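Local coordinates for protein aromatic amino acid aminotransferase I (Candida albicans WO-1, PDB 6HNU) that probably transfers the amino group of aromatic amino acids to 2-oxoglutarate, using pyridoxal 5'-phosphate as its cofactor, at residues D61-S66 against R345-S350; Y250-E255 against A361-K366; K300-G305 against S350-W355. All coordinates share one frame; numbering follows the deposited sequence. Where two conformers were deposited one is given.

Contact 1 (D61-S66 against R345-S350)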
# COMPACT_ATOMS: atom_id res chain seq x y z
N ASP B 61 -5.64 5.74 23.53
CA ASP B 61 -6.73 5.56 24.49
C ASP B 61 -7.86 4.87 23.75
O ASP B 61 -8.22 5.36 22.65
CB ASP B 61 -7.15 6.90 25.07
CG ASP B 61 -6.14 7.51 26.02
OD1 ASP B 61 -5.08 6.86 26.32
OD2 ASP B 61 -6.44 8.63 26.47
N ILE B 62 -8.33 3.74 24.27
CA ILE B 62 -9.32 2.85 23.62
C ILE B 62 -10.40 2.49 24.62
O ILE B 62 -10.18 2.57 25.83
CB ILE B 62 -8.61 1.62 23.04
CG1 ILE B 62 -8.17 0.64 24.13
CG2 ILE B 62 -7.43 2.11 22.19
CD1 ILE B 62 -7.38 -0.56 23.61
N PRO B 63 -11.60 2.08 24.15
CA PRO B 63 -12.66 1.64 25.05
C PRO B 63 -12.38 0.27 25.68
O PRO B 63 -11.44 -0.41 25.22
CB PRO B 63 -13.92 1.67 24.16
CG PRO B 63 -13.40 1.47 22.77
CD PRO B 63 -12.05 2.16 22.74
N THR B 64 -13.17 -0.10 26.71
CA THR B 64 -12.91 -1.29 27.56
C THR B 64 -14.03 -2.31 27.37
O THR B 64 -15.21 -1.99 27.45
CB THR B 64 -12.71 -0.92 29.03
OG1 THR B 64 -13.88 -0.23 29.48
CG2 THR B 64 -11.48 -0.05 29.22
N PRO B 65 -13.68 -3.59 27.11
CA PRO B 65 -14.68 -4.64 27.09
C PRO B 65 -15.38 -4.64 28.44
O PRO B 65 -14.72 -4.39 29.45
CB PRO B 65 -13.88 -5.91 26.87
CG PRO B 65 -12.58 -5.46 26.25
CD PRO B 65 -12.32 -4.10 26.85
N SER B 66 -16.69 -4.95 28.47
CA SER B 66 -17.44 -5.53 27.38
C SER B 66 -18.24 -4.46 26.61
O SER B 66 -19.19 -4.85 25.89
CB SER B 66 -18.35 -6.63 27.90
OG SER B 66 -17.55 -7.69 28.42
N ARG B 345 -4.90 -7.46 21.63
CA ARG B 345 -4.34 -8.26 22.75
C ARG B 345 -4.80 -7.68 24.08
O ARG B 345 -4.99 -8.47 25.01
CB ARG B 345 -2.82 -8.33 22.62
CG ARG B 345 -2.43 -9.27 21.49
CD ARG B 345 -0.96 -9.42 21.28
NE ARG B 345 -0.73 -10.44 20.26
CZ ARG B 345 -0.72 -11.75 20.49
NH1 ARG B 345 -0.91 -12.21 21.73
NH2 ARG B 345 -0.53 -12.60 19.50
N LYS B 346 -5.05 -6.38 24.14
CA LYS B 346 -5.55 -5.73 25.39
C LYS B 346 -7.01 -6.18 25.60
O LYS B 346 -7.39 -6.58 26.72
CB LYS B 346 -5.42 -4.21 25.32
CG LYS B 346 -5.94 -3.48 26.56
CD LYS B 346 -5.17 -3.88 27.81
CE LYS B 346 -5.71 -3.23 29.07
NZ LYS B 346 -4.95 -3.69 30.26
N TRP B 347 -7.79 -6.21 24.52
CA TRP B 347 -9.19 -6.69 24.56
C TRP B 347 -9.22 -8.20 24.72
O TRP B 347 -10.15 -8.74 25.37
CB TRP B 347 -9.90 -6.24 23.29
CG TRP B 347 -10.19 -4.78 23.18
CD1 TRP B 347 -9.93 -3.76 24.06
CD2 TRP B 347 -10.88 -4.19 22.08
NE1 TRP B 347 -10.40 -2.59 23.54
CE2 TRP B 347 -10.99 -2.82 22.34
CE3 TRP B 347 -11.42 -4.71 20.90
CZ2 TRP B 347 -11.63 -1.95 21.45
CZ3 TRP B 347 -12.04 -3.86 20.02
CH2 TRP B 347 -12.16 -2.49 20.29
N GLY B 348 -8.22 -8.87 24.14
CA GLY B 348 -8.20 -10.33 23.96
C GLY B 348 -9.26 -10.79 22.98
O GLY B 348 -10.10 -9.98 22.52
N HIS B 349 -9.22 -12.05 22.60
CA HIS B 349 -10.27 -12.62 21.73
C HIS B 349 -11.64 -12.37 22.36
O HIS B 349 -12.63 -12.10 21.63
CB HIS B 349 -10.00 -14.09 21.50
CG HIS B 349 -8.91 -14.27 20.53
ND1 HIS B 349 -9.05 -13.87 19.21
CD2 HIS B 349 -7.65 -14.73 20.68
CE1 HIS B 349 -7.94 -14.10 18.58
NE2 HIS B 349 -7.06 -14.67 19.45
N SER B 350 -11.72 -12.47 23.69
CA SER B 350 -13.01 -12.31 24.38
C SER B 350 -13.54 -10.90 24.11
O SER B 350 -14.73 -10.75 23.83
CB SER B 350 -12.87 -12.58 25.89
OG SER B 350 -14.14 -12.62 26.50

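Contact 2 (Y250-E255 against A361-K366)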
# COMPACT_ATOMS: atom_id res chain seq x y z
N TYR B 250 -18.50 -8.60 6.77
CA TYR B 250 -18.85 -9.88 7.41
C TYR B 250 -19.37 -9.66 8.83
O TYR B 250 -20.31 -10.33 9.21
CB TYR B 250 -17.66 -10.84 7.48
CG TYR B 250 -18.05 -12.22 7.95
CD1 TYR B 250 -18.66 -13.12 7.09
CD2 TYR B 250 -17.79 -12.63 9.24
CE1 TYR B 250 -19.00 -14.40 7.49
CE2 TYR B 250 -18.13 -13.90 9.67
CZ TYR B 250 -18.74 -14.77 8.81
OH TYR B 250 -19.08 -16.01 9.21
N PHE B 251 -18.84 -8.72 9.59
CA PHE B 251 -19.22 -8.54 11.01
C PHE B 251 -20.29 -7.45 11.10
O PHE B 251 -20.57 -6.99 12.22
CB PHE B 251 -17.96 -8.37 11.86
CG PHE B 251 -17.25 -9.67 12.10
CD1 PHE B 251 -17.93 -10.74 12.68
CD2 PHE B 251 -15.96 -9.88 11.65
CE1 PHE B 251 -17.31 -11.97 12.84
CE2 PHE B 251 -15.35 -11.12 11.80
CZ PHE B 251 -16.02 -12.15 12.41
N LEU B 252 -20.91 -7.06 9.97
CA LEU B 252 -22.13 -6.22 10.00
C LEU B 252 -23.34 -7.13 9.80
O LEU B 252 -24.43 -6.61 9.49
CB LEU B 252 -22.06 -5.13 8.92
CG LEU B 252 -20.82 -4.24 8.97
CD1 LEU B 252 -20.95 -3.07 8.02
CD2 LEU B 252 -20.54 -3.74 10.38
N GLN B 253 -23.18 -8.45 10.01
CA GLN B 253 -24.36 -9.34 10.16
C GLN B 253 -25.25 -8.83 11.30
O GLN B 253 -24.74 -8.25 12.29
CB GLN B 253 -23.95 -10.79 10.30
CG GLN B 253 -23.44 -11.35 8.97
CD GLN B 253 -22.89 -12.74 9.11
OE1 GLN B 253 -23.63 -13.70 9.29
NE2 GLN B 253 -21.57 -12.86 9.11
N MET B 254 -26.56 -9.04 11.15
CA MET B 254 -27.57 -8.49 12.07
C MET B 254 -28.57 -9.59 12.42
O MET B 254 -28.64 -10.60 11.70
CB MET B 254 -28.32 -7.32 11.42
CG MET B 254 -27.43 -6.11 11.21
SD MET B 254 -28.19 -4.83 10.19
CE MET B 254 -28.30 -5.76 8.66
N GLU B 255 -29.36 -9.33 13.45
CA GLU B 255 -30.56 -10.12 13.78
C GLU B 255 -31.50 -10.04 12.57
O GLU B 255 -31.49 -8.98 11.90
CB GLU B 255 -31.22 -9.59 15.06
CG GLU B 255 -30.28 -9.52 16.26
CD GLU B 255 -29.48 -10.76 16.62
OE1 GLU B 255 -29.82 -11.88 16.13
OE2 GLU B 255 -28.49 -10.60 17.38
N ALA B 361 -25.32 -5.43 17.39
CA ALA B 361 -26.47 -4.76 18.05
C ALA B 361 -26.70 -3.38 17.41
O ALA B 361 -27.88 -3.07 17.03
CB ALA B 361 -26.23 -4.64 19.54
N GLU B 362 -25.67 -2.56 17.25
CA GLU B 362 -25.82 -1.18 16.70
C GLU B 362 -26.36 -1.22 15.27
O GLU B 362 -27.29 -0.44 14.98
CB GLU B 362 -24.49 -0.43 16.63
CG GLU B 362 -23.83 -0.22 17.96
CD GLU B 362 -24.60 0.70 18.87
OE1 GLU B 362 -25.27 1.62 18.35
OE2 GLU B 362 -24.50 0.51 20.10
N TYR B 363 -25.76 -2.03 14.38
CA TYR B 363 -26.23 -2.17 12.97
C TYR B 363 -27.65 -2.74 12.92
O TYR B 363 -28.44 -2.20 12.11
CB TYR B 363 -25.25 -2.96 12.11
CG TYR B 363 -24.18 -2.05 11.56
CD1 TYR B 363 -23.15 -1.61 12.35
CD2 TYR B 363 -24.25 -1.55 10.27
CE1 TYR B 363 -22.18 -0.74 11.89
CE2 TYR B 363 -23.30 -0.68 9.78
CZ TYR B 363 -22.24 -0.29 10.58
OH TYR B 363 -21.30 0.59 10.17
N THR B 364 -27.98 -3.76 13.72
CA THR B 364 -29.36 -4.33 13.80
C THR B 364 -30.37 -3.20 14.01
O THR B 364 -31.37 -3.14 13.26
CB THR B 364 -29.47 -5.39 14.90
OG1 THR B 364 -28.67 -6.51 14.52
CG2 THR B 364 -30.90 -5.81 15.14
N HIS B 365 -30.08 -2.28 14.93
CA HIS B 365 -31.03 -1.18 15.26
C HIS B 365 -31.15 -0.22 14.08
O HIS B 365 -32.31 0.13 13.72
CB HIS B 365 -30.66 -0.49 16.57
CG HIS B 365 -31.59 0.64 16.88
ND1 HIS B 365 -32.95 0.43 17.01
CD2 HIS B 365 -31.38 1.96 17.05
CE1 HIS B 365 -33.54 1.59 17.23
NE2 HIS B 365 -32.60 2.54 17.25
N LYS B 366 -30.02 0.17 13.47
CA LYS B 366 -29.98 1.09 12.29
C LYS B 366 -30.84 0.50 11.17
O LYS B 366 -31.63 1.27 10.60
CB LYS B 366 -28.57 1.29 11.75
CG LYS B 366 -27.64 2.06 12.67
CD LYS B 366 -26.25 2.17 12.09
CE LYS B 366 -25.23 2.60 13.13
NZ LYS B 366 -25.53 3.93 13.68

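Contact 3 (K300-G305 against S350-W355). With PLP (pyridoxal-5'-phosphate), chain I.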
# COMPACT_ATOMS: atom_id res chain seq x y z
N LYS B 300 -14.30 -1.60 8.42
CA LYS B 300 -15.71 -1.38 8.83
C LYS B 300 -15.91 -1.79 10.29
O LYS B 300 -17.05 -1.64 10.80
CB LYS B 300 -16.70 -2.18 7.99
CG LYS B 300 -16.42 -2.25 6.50
CD LYS B 300 -16.35 -0.93 5.83
CE LYS B 300 -16.02 -1.15 4.37
NZ LYS B 300 -16.02 0.12 3.61
N VAL B 301 -14.85 -2.31 10.94
CA VAL B 301 -14.90 -2.87 12.32
C VAL B 301 -14.19 -1.93 13.28
O VAL B 301 -14.76 -1.59 14.34
CB VAL B 301 -14.34 -4.30 12.37
CG1 VAL B 301 -14.22 -4.77 13.80
CG2 VAL B 301 -15.17 -5.27 11.54
N LEU B 302 -12.98 -1.49 12.96
CA LEU B 302 -12.22 -0.56 13.81
C LEU B 302 -12.23 0.82 13.15
O LEU B 302 -12.96 1.71 13.66
CB LEU B 302 -10.81 -1.12 14.03
CG LEU B 302 -10.71 -2.48 14.71
CD1 LEU B 302 -9.24 -2.84 14.90
CD2 LEU B 302 -11.45 -2.55 16.05
N ALA B 303 -11.50 1.02 12.05
CA ALA B 303 -11.50 2.32 11.32
C ALA B 303 -10.86 2.13 9.95
O ALA B 303 -9.88 1.40 9.83
CB ALA B 303 -10.78 3.38 12.13
N PRO B 304 -11.35 2.79 8.90
CA PRO B 304 -10.72 2.70 7.58
C PRO B 304 -9.24 3.10 7.55
O PRO B 304 -8.46 2.52 6.76
CB PRO B 304 -11.55 3.67 6.72
CG PRO B 304 -12.89 3.78 7.42
CD PRO B 304 -12.58 3.63 8.89
N GLY B 305 -8.85 4.07 8.38
CA GLY B 305 -7.49 4.66 8.37
C GLY B 305 -6.43 3.70 8.88
O GLY B 305 -5.25 4.05 8.78
N SER B 350 -11.72 -12.47 23.69
CA SER B 350 -13.01 -12.31 24.38
C SER B 350 -13.54 -10.90 24.11
O SER B 350 -14.73 -10.75 23.83
CB SER B 350 -12.87 -12.58 25.89
OG SER B 350 -14.14 -12.62 26.50
N GLY B 351 -12.70 -9.89 24.32
CA GLY B 351 -13.05 -8.47 24.15
C GLY B 351 -13.35 -8.16 22.70
O GLY B 351 -14.27 -7.39 22.45
N TYR B 352 -12.61 -8.74 21.76
CA TYR B 352 -12.85 -8.46 20.32
C TYR B 352 -14.24 -9.02 19.99
O TYR B 352 -15.03 -8.37 19.31
CB TYR B 352 -11.74 -9.06 19.45
CG TYR B 352 -11.84 -8.66 18.00
CD1 TYR B 352 -11.96 -7.33 17.63
CD2 TYR B 352 -11.75 -9.62 16.99
CE1 TYR B 352 -12.05 -6.96 16.30
CE2 TYR B 352 -11.83 -9.25 15.65
CZ TYR B 352 -11.94 -7.91 15.31
OH TYR B 352 -12.07 -7.52 14.00
N LEU B 353 -14.55 -10.23 20.47
CA LEU B 353 -15.91 -10.78 20.28
C LEU B 353 -16.93 -9.82 20.90
O LEU B 353 -17.96 -9.61 20.27
CB LEU B 353 -15.99 -12.18 20.88
CG LEU B 353 -15.25 -13.26 20.13
CD1 LEU B 353 -15.28 -14.57 20.92
CD2 LEU B 353 -15.82 -13.47 18.72
N ASP B 354 -16.67 -9.27 22.10
CA ASP B 354 -17.63 -8.31 22.70
C ASP B 354 -17.83 -7.14 21.73
O ASP B 354 -18.98 -6.59 21.62
CB ASP B 354 -17.16 -7.80 24.06
CG ASP B 354 -17.06 -8.82 25.18
OD1 ASP B 354 -17.86 -9.76 25.19
OD2 ASP B 354 -16.23 -8.60 26.09
N TRP B 355 -16.74 -6.68 21.12
CA TRP B 355 -16.79 -5.53 20.20
C TRP B 355 -17.68 -5.89 19.00
O TRP B 355 -18.55 -5.07 18.61
CB TRP B 355 -15.39 -5.11 19.78
CG TRP B 355 -15.42 -4.00 18.79
CD1 TRP B 355 -15.39 -4.10 17.43
CD2 TRP B 355 -15.57 -2.62 19.11
NE1 TRP B 355 -15.43 -2.85 16.88
CE2 TRP B 355 -15.56 -1.92 17.87
CE3 TRP B 355 -15.63 -1.89 20.30
CZ2 TRP B 355 -15.61 -0.53 17.81
CZ3 TRP B 355 -15.69 -0.52 20.23
CH2 TRP B 355 -15.69 0.16 19.00
N1 PLP I . -14.40 -4.11 -0.93
C2 PLP I . -15.69 -3.75 -0.98
C2A PLP I . -16.65 -4.63 -1.71
C3 PLP I . -16.14 -2.59 -0.37
O3 PLP I . -17.45 -2.24 -0.51
C4 PLP I . -15.20 -1.76 0.30
C4A PLP I . -15.65 -0.52 0.92
C5 PLP I . -13.87 -2.18 0.37
C6 PLP I . -13.52 -3.33 -0.27
C5A PLP I . -12.80 -1.31 1.00
O4P PLP I . -11.95 -2.09 1.89
P PLP I . -10.69 -1.54 2.59
O1P PLP I . -10.32 -2.71 3.47
O2P PLP I . -11.13 -0.27 3.36
O3P PLP I . -9.66 -1.23 1.51

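Contact 1 (D61-S66 against R345-S350)
The indole N-H of Trp-347 reaches the backbone carbonyl of Pro-63, NE1 to O 2.9 Å. The bond is bent, 140° at the hydrogen, in part because the oxygen lies 27° out of the indole plane. Even so, it gives the buried indole nitrogen an acceptor. Apolar groups approach the same pyrrole end of the ring from opposite sides of its plane. On one side Ile-62 brings CD1 to 3.6 Å from Trp-347 NE1; its CG1 sits between backbone N and carbonyl carbon (chi1 73°), and the extended second torsion carries the methyl out to the indole. On the other side the ring of Pro-65 crosses at about a right angle, its CD 3.7 Å from CD1 of Trp-347. Further round, CG of Pro-63 lies 4.1 Å from CZ2 on the benzo ring of Trp-347. Strand 57-62 and the proline-rich turn after it thus hold one tryptophan of long helix 334-377. Ile-62 and Thr-81 of antiparallel strand 81-86 share backbone hydrogen bonds, Phe-67 meets the indole edge-to-face, and Pro-54 of the second subunit packs on Trp-347, while Asp-61 continues the sheet into a strand of that subunit.

Contact 2 (Y250-E255 against A361-K366)
This is a largely buried loop-to-helix contact with a single cross-segment hydrogen bond: Leu-252, Met-254 and Glu-255, in the loop after strand 242-246, lie against Tyr-363 and Thr-364 of helix 334-377. Leu-252 supplies a CH-pi contact, its CD2 poised over one face of the Tyr-363 ring, 3.8 Å from the centroid and only 13° off the normal. The other methyl, CD1, lies 3.8 Å from CE2 of the same ring. Met-254 then runs along the helix surface past Thr-364, in the reverse direction to that side chain, and bends at chi3; its SD comes to rest 3.3 Å from the backbone O of Tyr-363. The polar link is Glu-255 N to Thr-364 OG1, 3.1 Å and fairly straight at 157°. With OG1 beside its own backbone N (chi1 -67°), the threonine hydroxyl also bonds to the carbonyl of Arg-360 one turn earlier, so two partners hold it in place. Its methyl, CG2, is 3.8 Å from CB of Glu-255, whose carboxylate forms a salt bridge with Arg-360. Around this, Leu-49 of the second subunit packs on Tyr-363, and Tyr-249, a cofactor-binding residue, adjoins Leu-252; Leu-252 and Met-254 make backbone hydrogen bonds to Gly-391 and Val-389, just before strand 393-399.

Contact 3 (K300-G305 against S350-W355)
Val-301 meets two aromatic side chains that stand one helical turn apart. Its carbonyl oxygen accepts the indole N-H of Trp-355, O to NE1 2.9 Å, at 154°. The oxygen lies close to the indole plane, but the nitrogen stands 41° above the plane of the carbonyl, away from its lone pairs. The CG1 methyl of the same valine, turned anti to its backbone N (chi1 172°), comes 3.5 Å from OH of Tyr-352 and 3.9 Å from CD1 of Trp-355. Leu-302 adds a looser contact, CD2 to NE1 of Trp-355 at 4.1 Å, and the same methyl lies near the edge of the Tyr-352 ring. The loop they pack against begins with Lys-300, which lines the cofactor and phenylalanine pockets; the loop follows strand 292-297 of the large sheet, and Lys-300 probably corresponds to the cofactor lysine of fold-type I aminotransferases. Its NZ is hydrogen-bonded to Tyr-105 OH of the second subunit, and the cofactor itself is held by Ser-297, Ser-299 and Arg-307 among others. Farther out, Tyr-352 meets His-121 edge-to-face and also touches Phe-298; Leu-356 and Leu-359 of the same helix back Val-301, and Pro-54 of the second subunit packs on Leu-302.

Overall arrangement
All three contacts draw one segment from helix 334-377, and each also touches the second subunit. Contact 1 lies farthest from the centre of the chain and includes exposed Lys-346; contact 2 is deeper though partly exposed at Thr-364 and Glu-255, and contact 3 is fully buried; both involve loops of the cofactor-binding region. Contacts 1 and 3 each turn an indole N-H to a backbone carbonyl, whereas contact 2 uses a threonine hydroxyl to hold a loop amide. The first and third also join directly: they share Ser-350, the rings of Trp-347 and Trp-355 meet at about 30°, and Ser-66 OG probably hydrogen-bonds to Asp-354 OD2. Contact 2 touches contact 3 more lightly, through Leu-252 and Phe-251.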